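Acetone carboxylase alpha subunit (Xanthobacter autotrophicus Py2, PDB 5M45) forms the alpha subunit of a large multi-subunit carboxylase, has a hydantoinase B/oxoprolinase family region and binds manganese. Local coordinates at residues A[280-291]-A[413-424]. Residues are numbered along the deposited sequence; the frame is centred on the assembly and turned at random.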
loop_
_atom_site.group_PDB
_atom_site.type_symbol
_atom_site.label_atom_id
_atom_site.label_comp_id
_atom_site.label_asym_id
_atom_site.label_seq_id
_atom_site.Cartn_x
_atom_site.Cartn_y
_atom_site.Cartn_z
ATOM N N LYS A 280 -3.695 -39.667 -24.528
ATOM C CA LYS A 280 -4.087 -40.791 -25.412
ATOM C C LYS A 280 -3.907 -42.168 -24.781
ATOM O O LYS A 280 -4.600 -43.098 -25.168
ATOM C CB LYS A 280 -3.329 -40.740 -26.729
ATOM C CG LYS A 280 -3.573 -39.461 -27.507
ATOM C CD LYS A 280 -3.586 -39.632 -28.994
ATOM C CE LYS A 280 -2.223 -39.742 -29.578
ATOM N NZ LYS A 280 -2.409 -39.673 -31.055
ATOM N N ALA A 281 -2.999 -42.295 -23.812
ATOM C CA ALA A 281 -2.788 -43.569 -23.099
ATOM C C ALA A 281 -3.802 -43.837 -21.960
ATOM O O ALA A 281 -4.088 -45.012 -21.680
ATOM C CB ALA A 281 -1.355 -43.651 -22.563
ATOM N N MET A 282 -4.341 -42.775 -21.323
ATOM C CA MET A 282 -5.059 -42.909 -20.066
ATOM C C MET A 282 -6.556 -42.572 -20.118
ATOM O O MET A 282 -7.319 -43.057 -19.284
ATOM C CB MET A 282 -4.415 -42.010 -18.988
ATOM C CG MET A 282 -3.022 -42.373 -18.513
ATOM S SD MET A 282 -2.325 -41.117 -17.365
ATOM C CE MET A 282 -3.272 -41.473 -15.924
ATOM N N THR A 283 -6.981 -41.717 -21.066
ATOM C CA THR A 283 -8.316 -41.147 -21.053
ATOM C C THR A 283 -9.201 -41.727 -22.180
ATOM O O THR A 283 -8.888 -42.817 -22.726
ATOM C CB THR A 283 -8.280 -39.581 -21.076
ATOM O OG1 THR A 283 -7.918 -39.101 -22.384
ATOM C CG2 THR A 283 -7.336 -39.026 -20.016
ATOM N N ILE A 284 -10.308 -41.034 -22.507
ATOM C CA ILE A 284 -11.246 -41.422 -23.550
ATOM C C ILE A 284 -11.717 -40.118 -24.235
ATOM O O ILE A 284 -12.104 -39.169 -23.539
ATOM C CB ILE A 284 -12.488 -42.143 -22.937
ATOM C CG1 ILE A 284 -12.082 -43.408 -22.166
ATOM C CG2 ILE A 284 -13.487 -42.529 -24.034
ATOM C CD1 ILE A 284 -13.217 -44.101 -21.429
ATOM N N PRO A 285 -11.728 -40.052 -25.583
ATOM C CA PRO A 285 -12.252 -38.851 -26.220
ATOM C C PRO A 285 -13.747 -38.667 -25.965
ATOM O O PRO A 285 -14.473 -39.650 -25.870
ATOM C CB PRO A 285 -12.007 -39.111 -27.716
ATOM C CG PRO A 285 -12.009 -40.609 -27.840
ATOM C CD PRO A 285 -11.374 -41.089 -26.573
ATOM N N GLY A 286 -14.192 -37.418 -25.877
ATOM C CA GLY A 286 -15.579 -37.117 -25.541
ATOM C C GLY A 286 -15.790 -35.768 -24.872
ATOM O O GLY A 286 -14.838 -34.955 -24.774
ATOM N N THR A 287 -17.030 -35.517 -24.456
ATOM C CA THR A 287 -17.387 -34.311 -23.726
ATOM C C THR A 287 -17.801 -34.670 -22.296
ATOM O O THR A 287 -18.623 -35.566 -22.113
ATOM C CB THR A 287 -18.506 -33.522 -24.423
ATOM O OG1 THR A 287 -18.073 -33.186 -25.731
ATOM C CG2 THR A 287 -18.840 -32.247 -23.680
ATOM N N TYR A 288 -17.202 -33.987 -21.327
ATOM C CA TYR A 288 -17.412 -34.196 -19.875
ATOM C C TYR A 288 -17.969 -32.888 -19.283
ATOM O O TYR A 288 -17.403 -31.802 -19.555
ATOM C CB TYR A 288 -16.077 -34.545 -19.177
ATOM C CG TYR A 288 -15.369 -35.788 -19.727
ATOM C CD1 TYR A 288 -14.649 -35.741 -20.934
ATOM C CD2 TYR A 288 -15.393 -36.989 -19.046
ATOM C CE1 TYR A 288 -14.032 -36.863 -21.457
ATOM C CE2 TYR A 288 -14.758 -38.116 -19.555
ATOM C CZ TYR A 288 -14.081 -38.058 -20.760
ATOM O OH TYR A 288 -13.457 -39.182 -21.275
ATOM N N ARG A 289 -19.053 -32.960 -18.499
ATOM C CA ARG A 289 -19.702 -31.773 -17.952
ATOM C C ARG A 289 -19.786 -31.887 -16.414
ATOM O O ARG A 289 -20.188 -32.915 -15.891
ATOM C CB ARG A 289 -21.114 -31.578 -18.556
ATOM C CG ARG A 289 -21.155 -31.615 -20.083
ATOM C CD ARG A 289 -22.583 -31.520 -20.653
ATOM N NE ARG A 289 -22.557 -31.831 -22.102
ATOM C CZ ARG A 289 -22.557 -33.055 -22.632
ATOM N NH1 ARG A 289 -22.658 -34.182 -21.880
ATOM N NH2 ARG A 289 -22.506 -33.176 -23.939
ATOM N N GLN A 290 -19.382 -30.822 -15.721
ATOM C CA GLN A 290 -19.327 -30.789 -14.256
ATOM C C GLN A 290 -19.346 -29.343 -13.740
ATOM O O GLN A 290 -19.202 -28.385 -14.532
ATOM C CB GLN A 290 -18.112 -31.573 -13.718
ATOM C CG GLN A 290 -16.751 -31.156 -14.297
ATOM C CD GLN A 290 -16.466 -31.789 -15.686
ATOM O OE1 GLN A 290 -16.486 -33.018 -15.822
ATOM N NE2 GLN A 290 -16.233 -30.949 -16.702
ATOM N N VAL A 291 -19.538 -29.179 -12.424
ATOM C CA VAL A 291 -19.695 -27.845 -11.828
ATOM C C VAL A 291 -19.240 -27.845 -10.353
ATOM O O VAL A 291 -19.310 -28.883 -9.667
ATOM C CB VAL A 291 -21.133 -27.329 -12.002
ATOM C CG1 VAL A 291 -22.129 -28.206 -11.286
ATOM C CG2 VAL A 291 -21.294 -25.880 -11.568
ATOM N N ARG A 413 -13.220 -35.051 -11.162
ATOM C CA ARG A 413 -14.332 -35.943 -11.433
ATOM C C ARG A 413 -14.470 -36.271 -12.924
ATOM O O ARG A 413 -14.681 -37.438 -13.312
ATOM C CB ARG A 413 -15.657 -35.386 -10.883
ATOM C CG ARG A 413 -15.657 -35.219 -9.375
ATOM C CD ARG A 413 -17.085 -35.119 -8.770
ATOM N NE ARG A 413 -17.879 -34.052 -9.373
ATOM C CZ ARG A 413 -17.834 -32.754 -9.027
ATOM N NH1 ARG A 413 -17.044 -32.289 -8.049
ATOM N NH2 ARG A 413 -18.630 -31.888 -9.676
ATOM N N GLY A 414 -14.345 -35.255 -13.774
ATOM C CA GLY A 414 -14.397 -35.508 -15.213
ATOM C C GLY A 414 -13.294 -36.420 -15.703
ATOM O O GLY A 414 -13.552 -37.402 -16.413
ATOM N N LEU A 415 -12.048 -36.090 -15.340
ATOM C CA LEU A 415 -10.923 -36.965 -15.694
ATOM C C LEU A 415 -11.084 -38.373 -15.149
ATOM O O LEU A 415 -10.747 -39.341 -15.847
ATOM C CB LEU A 415 -9.562 -36.391 -15.247
ATOM C CG LEU A 415 -8.869 -35.342 -16.112
ATOM C CD1 LEU A 415 -7.628 -34.789 -15.392
ATOM C CD2 LEU A 415 -8.449 -35.949 -17.430
ATOM N N SER A 416 -11.595 -38.502 -13.928
ATOM C CA SER A 416 -11.824 -39.831 -13.353
ATOM C C SER A 416 -12.851 -40.672 -14.089
ATOM O O SER A 416 -12.737 -41.896 -14.091
ATOM C CB SER A 416 -12.160 -39.731 -11.847
ATOM O OG SER A 416 -11.049 -39.197 -11.126
ATOM N N ARG A 417 -13.822 -40.058 -14.756
ATOM C CA ARG A 417 -14.759 -40.851 -15.583
ATOM C C ARG A 417 -14.033 -41.517 -16.747
ATOM O O ARG A 417 -14.369 -42.641 -17.109
ATOM C CB ARG A 417 -15.945 -40.017 -16.098
ATOM C CG ARG A 417 -16.898 -39.571 -15.015
ATOM C CD ARG A 417 -18.072 -38.778 -15.572
ATOM N NE ARG A 417 -18.734 -38.136 -14.455
ATOM C CZ ARG A 417 -19.537 -38.734 -13.586
ATOM N NH1 ARG A 417 -19.844 -40.028 -13.724
ATOM N NH2 ARG A 417 -20.061 -38.010 -12.580
ATOM N N SER A 418 -13.042 -40.826 -17.331
ATOM C CA SER A 418 -12.215 -41.397 -18.425
ATOM C C SER A 418 -11.386 -42.584 -17.900
ATOM O O SER A 418 -11.382 -43.663 -18.496
ATOM C CB SER A 418 -11.320 -40.327 -19.106
ATOM O OG SER A 418 -10.113 -40.015 -18.419
ATOM N N TYR A 419 -10.749 -42.390 -16.745
ATOM C CA TYR A 419 -9.943 -43.444 -16.114
ATOM C C TYR A 419 -10.772 -44.667 -15.749
ATOM O O TYR A 419 -10.357 -45.825 -16.009
ATOM C CB TYR A 419 -9.240 -42.932 -14.838
ATOM C CG TYR A 419 -8.340 -41.703 -14.944
ATOM C CD1 TYR A 419 -7.688 -41.354 -16.125
ATOM C CD2 TYR A 419 -8.113 -40.906 -13.807
ATOM C CE1 TYR A 419 -6.827 -40.243 -16.181
ATOM C CE2 TYR A 419 -7.249 -39.812 -13.838
ATOM C CZ TYR A 419 -6.615 -39.481 -15.022
ATOM O OH TYR A 419 -5.773 -38.405 -15.046
ATOM N N PHE A 420 -11.943 -44.424 -15.173
ATOM C CA PHE A 420 -12.853 -45.489 -14.756
ATOM C C PHE A 420 -13.368 -46.309 -15.938
ATOM O O PHE A 420 -13.350 -47.566 -15.903
ATOM C CB PHE A 420 -14.037 -44.929 -13.921
ATOM C CG PHE A 420 -14.894 -46.003 -13.348
ATOM C CD1 PHE A 420 -15.926 -46.575 -14.122
ATOM C CD2 PHE A 420 -14.598 -46.559 -12.104
ATOM C CE1 PHE A 420 -16.672 -47.652 -13.619
ATOM C CE2 PHE A 420 -15.344 -47.626 -11.613
ATOM C CZ PHE A 420 -16.387 -48.146 -12.352
ATOM N N GLY A 421 -13.789 -45.607 -16.990
ATOM C CA GLY A 421 -14.254 -46.250 -18.217
ATOM C C GLY A 421 -13.232 -47.128 -18.886
ATOM O O GLY A 421 -13.569 -48.203 -19.413
ATOM N N ARG A 422 -11.974 -46.698 -18.852
ATOM C CA ARG A 422 -10.893 -47.404 -19.522
ATOM C C ARG A 422 -10.281 -48.525 -18.689
ATOM O O ARG A 422 -9.623 -49.412 -19.247
ATOM C CB ARG A 422 -9.812 -46.416 -19.965
ATOM C CG ARG A 422 -8.829 -46.977 -20.966
ATOM C CD ARG A 422 -8.127 -45.897 -21.749
ATOM N NE ARG A 422 -7.214 -46.444 -22.751
ATOM C CZ ARG A 422 -6.536 -45.706 -23.622
ATOM N NH1 ARG A 422 -6.665 -44.380 -23.648
ATOM N NH2 ARG A 422 -5.698 -46.263 -24.448
ATOM N N GLY A 423 -10.506 -48.507 -17.372
ATOM C CA GLY A 423 -9.952 -49.543 -16.468
ATOM C C GLY A 423 -8.753 -49.141 -15.632
ATOM O O GLY A 423 -8.249 -49.984 -14.871
ATOM N N TYR A 424 -8.304 -47.876 -15.749
ATOM C CA TYR A 424 -7.220 -47.344 -14.895
ATOM C C TYR A 424 -7.784 -46.884 -13.528
ATOM O O TYR A 424 -7.663 -45.734 -13.126
ATOM C CB TYR A 424 -6.375 -46.267 -15.632
ATOM C CG TYR A 424 -5.742 -46.835 -16.892
ATOM C CD1 TYR A 424 -4.833 -47.913 -16.823
ATOM C CD2 TYR A 424 -6.079 -46.366 -18.157
ATOM C CE1 TYR A 424 -4.330 -48.515 -17.979
ATOM C CE2 TYR A 424 -5.576 -46.944 -19.311
ATOM C CZ TYR A 424 -4.711 -48.023 -19.224
ATOM O OH TYR A 424 -4.192 -48.567 -20.376
HETATM O O HOH W 1 -2.620 -47.123 -22.778
HETATM O O HOH W 2 -17.863 -35.393 -15.784
HETATM O O HOH W 3 -17.448 -29.538 -7.351
HETATM O O HOH W 4 -20.777 -31.998 -11.553
#
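The R422 guanidinium sits at the C-terminal end of helix 257-282. A281 O lies over the centre of one face, 3.2 Å above the plane. At the edge, R422 NH1 donates to K280 O at 2.9 Å and to T283 O at 2.9 Å. CG is anti to the backbone N (chi1 -165°) and the chain runs extended, which carries the group to these terminal carbonyls. Its charge probably suits the negative end of the helix dipole. The Y419 ring has L415 O over one face, offset toward the rim. M282 O lies at its edge but finds no polar partner. M282 CE packs on Y419 CE1 at 3.8 Å. A water joins A281 O to Y424 OH, which also bonds the backbone of another protein's chain. At the other end, the R413 guanidinium has V291 O and two bridging waters in its plane; R413 NH2 bonds V291 O at 3.1 Å. Between these ends, the Y288 ring has R417 CB and, in plane, I284 O at its edge. It stacks with an aromatic side chain of the other protein. Y288 OH donates to I284 O at 2.6 Å, and the oxygen also touches S418 CB. G414 has no side chain, and Q290 OE1 comes to 3.3 Å from G414 CA. Helix 401-422 thus joins the helix end, the turn and strand 286-297, the outermost of its sheet within this chain. Segment 413-422 runs at 139° to segment 286-291. Strand 313-324 pairs with that strand within the chain. A strand of the other protein's chain pairs antiparallel with residues 286-288, so the sheet continues across the interface.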